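Local coordinates for HIAXHD3 (Humicola insolens, PDB 3ZXK), which removes terminal alpha-L-arabinofuranosyl side chains, probably from arabinoxylan, as a two-domain glycoside hydrolase of family 43, at residues 92-95 against 96-100; 447-451 against 452-456; 47-50 against 51-54; 63-66 against 67-71. All blocks are in the same frame, centred on the assembly; numbering follows the deposited sequence. Where two conformers were deposited one is given.

Overall arrangement
Along the chain, contact 3 comes first, then contacts 4, 1 and 2. The first three belong to the family 43 catalytic domain, a five-bladed beta-propeller: contact 3 turns between strands 41-47 and 54-58 of one blade, contact 4 lies in the long loop leading to the next blade, and contact 1 is the hairpin end between its strands 87-91 and 96-103. Contacts 3 and 4 flank the chain's centre, 32 Å apart between centres, whereas contacts 1 and 4 approach to about 4 Å at their nearest atoms without touching. Contact 2 stands apart in the C-terminal concanavalin A-like sandwich, its centre 51 Å from that of contact 1. Contacts 1 to 3 thus link successive strands, contact 4 successive blades.

Contact 1: 92-95 against 96-100; sequences RSND and RFYWY
N94 and Y98 approach from opposite directions and meet through one hydrogen bond, ND2 of N94 donating to OH of Y98 at 2.9 Å with an N-H...O angle of 156°. The donor uses an N-H lying close to the plane of its own amide; amide and phenol ring are 23° from coplanar, and ND2 lies at the edge of the ring. The first torsion of N94 accounts for this: with CG tucked between the backbone N and the carbonyl carbon (chi1 63°), the amide swings from the turn towards the strand. Its other branch, OD1, lies 3.4 Å from CB of R96, whose side chain crosses that of N94 obliquely and, in the modelled conformer, bonds T111 at its end. R91 NH1 also bonds the Y98 hydroxyl, which is therefore gripped by two donors on a buried ring. With an alanine here in place of N94, that hydroxyl would probably lose its donor from the turn, and the phenol end would be less firmly fixed. D95 directs its carboxylate the other way, to Y90 and N116, while its backbone N makes a weak bond of 3.2 Å to O of R92. D95 and R96 then face R91 together: a type I turn with a G1 beta bulge, the hairpin end joining strands 87-91 and 96-103 of a propeller blade.

Contact 2: 447-451 against 452-456; sequences PVIDT and NAQQD
NE2 of Q454 donates within the plane of its amide to the backbone O of I449 at 2.9 Å and nearly straight (168°), although it reaches that carbonyl from above the carbonyl's own plane. The D450 carboxylate is likewise approached at one oxygen: A453 N meets OD1 of D450 almost along the C-O axis, with 3.0 Å between A453 N and D450 OD1. A chi1 of 71° folds the carboxylate back over the start of the helix, where OD1 can take this N-H. Apolar contacts accompany these bonds. I449 CB touches A453 CB at 3.8 Å, and I449 CD1 rests on CG of Q454 at the same distance, with A419, I421 and I483 around the isoleucine. The backbone adds a bond of 2.9 Å from Q454 N to D450 O. If Q454 were replaced by an alanine, the I449 carbonyl would probably lose this side-chain donor and I449 CD1 the methylene it packs against. D450 thus serves as the N-cap of a single helical turn, 451-455, which links edge strand 436-448 of one sheet to strand 457-464 of the other in the C-terminal beta-sandwich.

Contact 3: 47-50 against 51-54; sequences SYDL and VHWT
D49 and H52 are joined by a His-carboxylate hydrogen bond in which ND1 of the ring donates to OD2 of D49 at 2.9 Å. The acceptor uses its syn lone pair, and OD2 sits at the imidazole edge, the carboxylate and ring planes being 38° apart. The second oxygen, OD1, takes two backbone donors, V51 N at 2.9 Å from above the carboxylate plane and H52 N at 2.9 Å on the syn side in an almost straight bond (173°). Three donors thus fix one carboxylate. With CG of D49 between the backbone N and the carbonyl carbon (chi1 59°), the carboxylate folds back over the N-H groups of V51 and H52. W53 meets S47 and L50: S47 CB lies over the face of its six-membered ring, 3.5 Å from the centroid, in a CH-pi contact. L50 runs alongside the indole, CD2 against CZ2 at 3.8 Å, and the L50 carbonyl receives a weak bond from W53 NE1.

The next shell places these groups. S47, in one of two modelled conformers, directs OG to the carbonyl O of H52 at 2.9 Å while accepting from D49 N at 3.1 Å. A water joins Y48 N to the same H52 carbonyl, and CG1 of V51 lies over one face of the imidazole, towards its rim. Further out, Y31 meets W53 edge-to-face, F29 backs L50 and W53, and the Y48 hydroxyl bonds E123, K46 and K310. Successive ST and Asx turns, opened by S47 and D49, thus connect antiparallel strands 41-47 and 54-58 of one propeller blade.

Contact 4: 63-66 against 67-71; sequences LNFG and SNYDL
L63 meets Y69 first, its CD1 methyl lying 3.9 Å from CD1 of the ring and the two side chains crossing at about a right angle. Two residues on, F65 brings both its CB and its ring to the same tyrosine. CB sits 3.6 Å from CE2 of Y69, and the phenyl presents its edge to the tyrosine face in a T-shaped stack, centroids 5.6 Å apart and planes at 85°. CD2 of F65 is the atom poised over the centre of the face; a chi1 of -45°, which leaves CG opposite the carbonyl carbon, delivers it there. F65 and Y108 also meet edge-to-face, and the phenyl touches V103 of strand 96-103, so this part of the loop packs onto the propeller blade holding strands 87-91 and 96-103, after leaving strand 54-58 of the preceding one. G66 follows, where the chain turns into a 3-10 segment, 67-70. Its carbonyl O accepts from Y69 N at 3.1 Å, the donor standing above the carbonyl plane, and the same oxygen lies at the edge of the Y69 ring, 3.4 Å from CD2. At the backbone angles of G66 a beta carbon would jam against the preceding carbonyl oxygen, consistent with glycine at this place. Beyond these neighbours, the hydroxyl of the buried Y69 is bonded to E104 and to the backbone N of G82.

Contact 1: 92-95 against 96-100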
loop_
_atom_site.group_PDB
_atom_site.type_symbol
_atom_site.label_atom_id
_atom_site.label_comp_id
_atom_site.label_asym_id
_atom_site.label_seq_id
_atom_site.Cartn_x
_atom_site.Cartn_y
_atom_site.Cartn_z
ATOM N N ARG A 92 24.409 -3.605 5.139
ATOM C CA ARG A 92 25.087 -4.611 5.971
ATOM C C ARG A 92 26.093 -4.013 6.952
ATOM O O ARG A 92 26.190 -4.470 8.098
ATOM C CB ARG A 92 25.781 -5.661 5.101
ATOM C CG ARG A 92 24.838 -6.743 4.604
ATOM C CD ARG A 92 23.791 -6.242 3.640
ATOM N NE ARG A 92 23.170 -7.394 2.978
ATOM C CZ ARG A 92 22.222 -7.300 2.062
ATOM N NH1 ARG A 92 21.743 -6.103 1.725
ATOM N NH2 ARG A 92 21.744 -8.403 1.504
ATOM N N SER A 93 26.821 -2.986 6.523
ATOM C CA SER A 93 27.947 -2.492 7.340
ATOM C C SER A 93 27.524 -1.960 8.710
ATOM O O SER A 93 28.277 -2.088 9.678
ATOM C CB SER A 93 28.752 -1.445 6.589
ATOM O OG SER A 93 27.949 -0.314 6.341
ATOM N N ASN A 94 26.319 -1.393 8.794
ATOM C CA ASN A 94 25.828 -0.955 10.098
ATOM C C ASN A 94 24.488 -1.574 10.486
ATOM O O ASN A 94 23.823 -1.060 11.378
ATOM C CB ASN A 94 25.774 0.585 10.187
ATOM C CG ASN A 94 24.813 1.175 9.185
ATOM O OD1 ASN A 94 24.273 0.463 8.338
ATOM N ND2 ASN A 94 24.565 2.458 9.301
ATOM N N ASP A 95 24.121 -2.706 9.865
ATOM C CA ASP A 95 22.865 -3.406 10.186
ATOM C C ASP A 95 21.653 -2.459 10.296
ATOM O O ASP A 95 20.917 -2.465 11.293
ATOM C CB ASP A 95 23.055 -4.213 11.498
ATOM C CG ASP A 95 21.795 -4.978 11.929
ATOM O OD1 ASP A 95 21.017 -5.487 11.080
ATOM O OD2 ASP A 95 21.570 -5.068 13.146
ATOM N N ARG A 96 21.451 -1.660 9.258
ATOM C CA ARG A 96 20.435 -0.623 9.253
ATOM C C ARG A 96 19.673 -0.604 7.933
ATOM O O ARG A 96 20.281 -0.651 6.841
ATOM C CB ARG A 96 21.097 0.738 9.520
ATOM C CG ARG A 96 20.145 1.924 9.553
ATOM C CD ARG A 96 20.810 3.141 10.188
ATOM N NE ARG A 96 21.238 2.853 11.556
ATOM C CZ ARG A 96 20.490 2.992 12.647
ATOM N NH1 ARG A 96 19.242 3.464 12.573
ATOM N NH2 ARG A 96 21.007 2.682 13.828
ATOM N N PHE A 97 18.352 -0.521 8.024
ATOM C CA PHE A 97 17.514 -0.288 6.832
ATOM C C PHE A 97 17.351 1.209 6.557
ATOM O O PHE A 97 17.135 1.995 7.495
ATOM C CB PHE A 97 16.124 -0.890 7.036
ATOM C CG PHE A 97 16.081 -2.404 7.008
ATOM C CD1 PHE A 97 16.305 -3.137 8.181
ATOM C CD2 PHE A 97 15.742 -3.099 5.841
ATOM C CE1 PHE A 97 16.238 -4.533 8.168
ATOM C CE2 PHE A 97 15.684 -4.503 5.829
ATOM C CZ PHE A 97 15.925 -5.211 6.991
ATOM N N TYR A 98 17.486 1.590 5.288
ATOM C CA TYR A 98 17.329 2.975 4.863
ATOM C C TYR A 98 16.151 3.112 3.893
ATOM O O TYR A 98 16.173 2.545 2.784
ATOM C CB TYR A 98 18.567 3.505 4.140
ATOM C CG TYR A 98 19.816 3.680 4.979
ATOM C CD1 TYR A 98 20.475 2.575 5.543
ATOM C CD2 TYR A 98 20.362 4.943 5.190
ATOM C CE1 TYR A 98 21.626 2.729 6.313
ATOM C CE2 TYR A 98 21.530 5.098 5.945
ATOM C CZ TYR A 98 22.149 3.990 6.526
ATOM O OH TYR A 98 23.311 4.153 7.242
ATOM N N TRP A 99 15.202 3.962 4.250
ATOM C CA TRP A 99 14.052 4.281 3.400
ATOM C C TRP A 99 14.168 5.730 2.980
ATOM O O TRP A 99 14.272 6.608 3.835
ATOM C CB TRP A 99 12.727 4.057 4.178
ATOM C CG TRP A 99 11.517 4.433 3.343
ATOM C CD1 TRP A 99 10.850 3.618 2.450
ATOM C CD2 TRP A 99 10.882 5.738 3.232
ATOM N NE1 TRP A 99 9.846 4.307 1.809
ATOM C CE2 TRP A 99 9.812 5.596 2.244
ATOM C CE3 TRP A 99 11.069 6.969 3.843
ATOM C CZ2 TRP A 99 8.970 6.648 1.910
ATOM C CZ3 TRP A 99 10.226 8.030 3.481
ATOM C CH2 TRP A 99 9.195 7.870 2.540
ATOM N N TYR A 100 14.154 5.994 1.678
ATOM C CA TYR A 100 14.119 7.391 1.240
ATOM C C TYR A 100 12.849 7.579 0.419
ATOM O O TYR A 100 12.523 6.717 -0.418
ATOM C CB TYR A 100 15.292 7.734 0.324
ATOM C CG TYR A 100 16.671 7.694 0.933
ATOM C CD1 TYR A 100 17.372 6.487 1.067
ATOM C CD2 TYR A 100 17.296 8.885 1.359
ATOM C CE1 TYR A 100 18.657 6.465 1.622
ATOM C CE2 TYR A 100 18.579 8.867 1.914
ATOM C CZ TYR A 100 19.246 7.655 2.034
ATOM O OH TYR A 100 20.512 7.610 2.583
#

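Contact 2: 447-451 against 452-456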
loop_
_atom_site.group_PDB
_atom_site.type_symbol
_atom_site.label_atom_id
_atom_site.label_comp_id
_atom_site.label_asym_id
_atom_site.label_seq_id
_atom_site.Cartn_x
_atom_site.Cartn_y
_atom_site.Cartn_z
ATOM N N PRO A 447 -33.254 -0.447 10.316
ATOM C CA PRO A 447 -34.066 -0.297 11.520
ATOM C C PRO A 447 -33.450 0.581 12.605
ATOM O O PRO A 447 -32.224 0.814 12.626
ATOM C CB PRO A 447 -34.136 -1.729 12.059
ATOM C CG PRO A 447 -32.851 -2.346 11.620
ATOM C CD PRO A 447 -32.529 -1.733 10.276
ATOM N N VAL A 448 -34.310 1.026 13.514
ATOM C CA VAL A 448 -33.904 1.628 14.779
ATOM C C VAL A 448 -33.384 0.479 15.621
ATOM O O VAL A 448 -33.973 -0.603 15.640
ATOM C CB VAL A 448 -35.109 2.307 15.477
ATOM C CG1 VAL A 448 -34.793 2.658 16.927
ATOM C CG2 VAL A 448 -35.545 3.537 14.686
ATOM N N ILE A 449 -32.254 0.695 16.273
ATOM C CA ILE A 449 -31.634 -0.339 17.061
ATOM C C ILE A 449 -31.673 0.058 18.525
ATOM O O ILE A 449 -31.304 1.191 18.870
ATOM C CB ILE A 449 -30.178 -0.629 16.600
ATOM C CG1 ILE A 449 -29.373 0.660 16.360
ATOM C CG2 ILE A 449 -30.208 -1.528 15.367
ATOM C CD1 ILE A 449 -27.897 0.402 16.044
ATOM N N ASP A 450 -32.157 -0.867 19.360
ATOM C CA ASP A 450 -32.233 -0.688 20.827
ATOM C C ASP A 450 -30.862 -0.918 21.481
ATOM O O ASP A 450 -29.902 -1.258 20.792
ATOM C CB ASP A 450 -33.346 -1.568 21.451
ATOM C CG ASP A 450 -33.025 -3.090 21.446
ATOM O OD1 ASP A 450 -31.901 -3.513 21.106
ATOM O OD2 ASP A 450 -33.919 -3.889 21.826
ATOM N N THR A 451 -30.766 -0.742 22.801
ATOM C CA THR A 451 -29.467 -0.817 23.476
ATOM C C THR A 451 -28.789 -2.168 23.291
ATOM O O THR A 451 -27.571 -2.227 23.103
ATOM C CB THR A 451 -29.548 -0.451 24.975
ATOM O OG1 THR A 451 -30.370 -1.404 25.666
ATOM C CG2 THR A 451 -30.119 0.962 25.143
ATOM N N ASN A 452 -29.572 -3.246 23.327
ATOM C CA ASN A 452 -29.009 -4.594 23.148
ATOM C C ASN A 452 -28.386 -4.803 21.768
ATOM O O ASN A 452 -27.290 -5.354 21.645
ATOM C CB ASN A 452 -30.062 -5.664 23.449
ATOM C CG ASN A 452 -30.310 -5.822 24.929
ATOM O OD1 ASN A 452 -29.368 -5.828 25.723
ATOM N ND2 ASN A 452 -31.579 -5.942 25.316
ATOM N N ALA A 453 -29.077 -4.328 20.738
ATOM C CA ALA A 453 -28.563 -4.355 19.379
ATOM C C ALA A 453 -27.328 -3.463 19.262
ATOM O O ALA A 453 -26.353 -3.822 18.573
ATOM C CB ALA A 453 -29.635 -3.885 18.403
ATOM N N GLN A 454 -27.367 -2.299 19.919
ATOM C CA GLN A 454 -26.236 -1.364 19.853
ATOM C C GLN A 454 -24.969 -1.956 20.417
ATOM O O GLN A 454 -23.878 -1.628 19.968
ATOM C CB GLN A 454 -26.548 -0.053 20.573
ATOM C CG GLN A 454 -27.605 0.779 19.862
ATOM C CD GLN A 454 -28.013 1.958 20.697
ATOM O OE1 GLN A 454 -27.188 2.536 21.392
ATOM N NE2 GLN A 454 -29.295 2.301 20.667
ATOM N N GLN A 455 -25.118 -2.835 21.406
ATOM C CA GLN A 455 -23.946 -3.417 22.067
ATOM C C GLN A 455 -23.222 -4.406 21.152
ATOM O O GLN A 455 -22.050 -4.677 21.358
ATOM C CB GLN A 455 -24.344 -4.045 23.417
ATOM C CG GLN A 455 -23.199 -4.485 24.341
ATOM C CD GLN A 455 -22.571 -5.810 23.929
ATOM O OE1 GLN A 455 -23.255 -6.720 23.450
ATOM N NE2 GLN A 455 -21.253 -5.919 24.100
ATOM N N ASP A 456 -23.894 -4.900 20.103
ATOM C CA ASP A 456 -23.274 -5.881 19.223
ATOM C C ASP A 456 -23.869 -5.810 17.833
ATOM O O ASP A 456 -24.780 -6.560 17.490
ATOM C CB ASP A 456 -23.405 -7.296 19.791
ATOM C CG ASP A 456 -22.420 -8.272 19.169
ATOM O OD1 ASP A 456 -21.220 -7.937 19.102
ATOM O OD2 ASP A 456 -22.843 -9.388 18.794
#

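Contact 3: 47-50 against 51-54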
loop_
_atom_site.group_PDB
_atom_site.type_symbol
_atom_site.label_atom_id
_atom_site.label_comp_id
_atom_site.label_asym_id
_atom_site.label_seq_id
_atom_site.Cartn_x
_atom_site.Cartn_y
_atom_site.Cartn_z
ATOM N N SER A 47 8.932 -12.231 2.559
ATOM C CA SER A 47 8.702 -13.537 1.934
ATOM C C SER A 47 9.950 -14.396 1.954
ATOM O O SER A 47 11.039 -13.880 1.950
ATOM C CB SER A 47 8.282 -13.375 0.475
ATOM O OG SER A 47 7.945 -14.635 -0.056
ATOM N N TYR A 48 9.762 -15.706 1.901
ATOM C CA TYR A 48 10.885 -16.626 1.757
ATOM C C TYR A 48 11.002 -17.154 0.329
ATOM O O TYR A 48 11.999 -17.799 -0.020
ATOM C CB TYR A 48 10.771 -17.787 2.747
ATOM C CG TYR A 48 10.891 -17.386 4.186
ATOM C CD1 TYR A 48 12.133 -17.095 4.746
ATOM C CD2 TYR A 48 9.748 -17.296 5.012
ATOM C CE1 TYR A 48 12.237 -16.743 6.095
ATOM C CE2 TYR A 48 9.850 -16.939 6.356
ATOM C CZ TYR A 48 11.096 -16.659 6.879
ATOM O OH TYR A 48 11.212 -16.311 8.207
ATOM N N ASP A 49 9.998 -16.857 -0.504
ATOM C CA ASP A 49 9.928 -17.436 -1.843
ATOM C C ASP A 49 9.467 -16.501 -2.960
ATOM O O ASP A 49 9.310 -16.970 -4.068
ATOM C CB ASP A 49 9.036 -18.699 -1.819
ATOM C CG ASP A 49 7.604 -18.415 -1.348
ATOM O OD1 ASP A 49 7.246 -17.228 -1.147
ATOM O OD2 ASP A 49 6.846 -19.392 -1.144
ATOM N N LEU A 50 9.323 -15.201 -2.670
ATOM C CA LEU A 50 8.769 -14.192 -3.600
ATOM C C LEU A 50 7.304 -14.367 -3.916
ATOM O O LEU A 50 6.730 -13.575 -4.680
ATOM C CB LEU A 50 9.574 -14.079 -4.908
ATOM C CG LEU A 50 10.984 -13.522 -4.846
ATOM C CD1 LEU A 50 11.676 -13.656 -6.191
ATOM C CD2 LEU A 50 10.940 -12.066 -4.422
ATOM N N VAL A 51 6.669 -15.343 -3.277
ATOM C CA VAL A 51 5.287 -15.693 -3.610
ATOM C C VAL A 51 4.319 -15.458 -2.456
ATOM O O VAL A 51 3.270 -14.869 -2.656
ATOM C CB VAL A 51 5.224 -17.147 -4.093
ATOM C CG1 VAL A 51 3.794 -17.622 -4.268
ATOM C CG2 VAL A 51 6.013 -17.286 -5.386
ATOM N N HIS A 52 4.663 -15.917 -1.256
ATOM C CA HIS A 52 3.794 -15.737 -0.101
ATOM C C HIS A 52 4.349 -14.645 0.770
ATOM O O HIS A 52 5.431 -14.792 1.357
ATOM C CB HIS A 52 3.705 -17.049 0.661
ATOM C CG HIS A 52 3.205 -18.201 -0.181
ATOM N ND1 HIS A 52 4.027 -19.108 -0.747
ATOM C CD2 HIS A 52 1.915 -18.548 -0.564
ATOM C CE1 HIS A 52 3.298 -20.012 -1.437
ATOM N NE2 HIS A 52 2.006 -19.672 -1.326
ATOM N N TRP A 53 3.627 -13.532 0.829
ATOM C CA TRP A 53 4.094 -12.303 1.471
ATOM C C TRP A 53 3.288 -12.036 2.713
ATOM O O TRP A 53 2.063 -12.270 2.720
ATOM C CB TRP A 53 3.934 -11.139 0.524
ATOM C CG TRP A 53 4.806 -11.242 -0.678
ATOM C CD1 TRP A 53 4.497 -11.793 -1.911
ATOM C CD2 TRP A 53 6.185 -10.789 -0.783
ATOM N NE1 TRP A 53 5.553 -11.678 -2.775
ATOM C CE2 TRP A 53 6.617 -11.093 -2.149
ATOM C CE3 TRP A 53 7.072 -10.160 0.087
ATOM C CZ2 TRP A 53 7.897 -10.779 -2.600
ATOM C CZ3 TRP A 53 8.362 -9.875 -0.370
ATOM C CH2 TRP A 53 8.758 -10.164 -1.686
ATOM N N THR A 54 3.951 -11.501 3.741
ATOM C CA THR A 54 3.344 -11.138 5.025
ATOM C C THR A 54 3.856 -9.742 5.381
ATOM O O THR A 54 5.070 -9.506 5.276
ATOM C CB THR A 54 3.806 -12.094 6.136
ATOM O OG1 THR A 54 3.400 -13.434 5.822
ATOM C CG2 THR A 54 3.218 -11.688 7.483
HETATM O O HOH W 1 7.102 -16.719 2.459
#

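Contact 4: 63-66 against 67-71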
loop_
_atom_site.group_PDB
_atom_site.type_symbol
_atom_site.label_atom_id
_atom_site.label_comp_id
_atom_site.label_asym_id
_atom_site.label_seq_id
_atom_site.Cartn_x
_atom_site.Cartn_y
_atom_site.Cartn_z
ATOM N N LEU A 63 3.381 10.115 9.511
ATOM C CA LEU A 63 3.852 10.924 8.391
ATOM C C LEU A 63 4.339 12.245 8.953
ATOM O O LEU A 63 3.617 12.906 9.665
ATOM C CB LEU A 63 2.715 11.129 7.367
ATOM C CG LEU A 63 2.006 9.817 6.939
ATOM C CD1 LEU A 63 1.006 10.087 5.817
ATOM C CD2 LEU A 63 3.002 8.758 6.474
ATOM N N ASN A 64 5.569 12.628 8.623
ATOM C CA ASN A 64 6.188 13.853 9.131
ATOM C C ASN A 64 6.469 14.884 8.044
ATOM O O ASN A 64 7.435 15.649 8.126
ATOM C CB ASN A 64 7.486 13.497 9.872
ATOM C CG ASN A 64 8.573 12.931 8.946
ATOM O OD1 ASN A 64 8.306 12.093 8.071
ATOM N ND2 ASN A 64 9.813 13.367 9.168
ATOM N N PHE A 65 5.598 14.937 7.061
ATOM C CA PHE A 65 5.865 15.701 5.856
ATOM C C PHE A 65 5.192 17.062 5.839
ATOM O O PHE A 65 5.295 17.795 4.851
ATOM C CB PHE A 65 5.432 14.916 4.628
ATOM C CG PHE A 65 5.846 13.471 4.646
ATOM C CD1 PHE A 65 7.182 13.134 4.846
ATOM C CD2 PHE A 65 4.915 12.449 4.443
ATOM C CE1 PHE A 65 7.598 11.803 4.837
ATOM C CE2 PHE A 65 5.330 11.114 4.436
ATOM C CZ PHE A 65 6.662 10.788 4.661
ATOM N N GLY A 66 4.505 17.418 6.918
ATOM C CA GLY A 66 3.814 18.700 6.974
ATOM C C GLY A 66 2.484 18.618 7.685
ATOM O O GLY A 66 1.923 17.536 7.885
ATOM N N SER A 67 1.969 19.778 8.075
ATOM C CA SER A 67 0.772 19.832 8.915
ATOM C C SER A 67 -0.491 19.344 8.196
ATOM O O SER A 67 -1.419 18.891 8.840
ATOM C CB SER A 67 0.566 21.235 9.482
ATOM O OG SER A 67 0.548 22.201 8.447
ATOM N N ASN A 68 -0.511 19.372 6.856
ATOM C CA ASN A 68 -1.715 18.892 6.169
ATOM C C ASN A 68 -1.883 17.378 6.285
ATOM O O ASN A 68 -2.966 16.880 6.063
ATOM C CB ASN A 68 -1.745 19.319 4.693
ATOM C CG ASN A 68 -2.208 20.765 4.496
ATOM O OD1 ASN A 68 -2.846 21.394 5.373
ATOM N ND2 ASN A 68 -1.903 21.299 3.325
ATOM N N TYR A 69 -0.813 16.660 6.630
ATOM C CA TYR A 69 -0.911 15.218 6.851
ATOM C C TYR A 69 -1.680 14.842 8.112
ATOM O O TYR A 69 -1.989 13.673 8.287
ATOM C CB TYR A 69 0.496 14.559 6.800
ATOM C CG TYR A 69 0.997 14.643 5.382
ATOM C CD1 TYR A 69 0.670 13.673 4.439
ATOM C CD2 TYR A 69 1.709 15.780 4.944
ATOM C CE1 TYR A 69 1.060 13.816 3.115
ATOM C CE2 TYR A 69 2.102 15.929 3.611
ATOM C CZ TYR A 69 1.784 14.934 2.705
ATOM O OH TYR A 69 2.156 15.081 1.399
ATOM N N ASP A 70 -2.018 15.816 8.960
ATOM C CA ASP A 70 -2.887 15.610 10.122
ATOM C C ASP A 70 -4.358 15.940 9.815
ATOM O O ASP A 70 -5.183 15.918 10.735
ATOM C CB ASP A 70 -2.399 16.465 11.308
ATOM C CG ASP A 70 -0.961 16.144 11.745
ATOM O OD1 ASP A 70 -0.409 15.029 11.490
ATOM O OD2 ASP A 70 -0.366 17.022 12.415
ATOM N N LEU A 71 -4.684 16.221 8.536
ATOM C CA LEU A 71 -6.062 16.498 8.074
ATOM C C LEU A 71 -6.735 17.529 9.002
ATOM O O LEU A 71 -7.737 17.241 9.671
ATOM C CB LEU A 71 -6.874 15.190 7.954
ATOM C CG LEU A 71 -8.241 15.203 7.259
ATOM C CD1 LEU A 71 -8.138 15.652 5.795
ATOM C CD2 LEU A 71 -8.828 13.802 7.331
#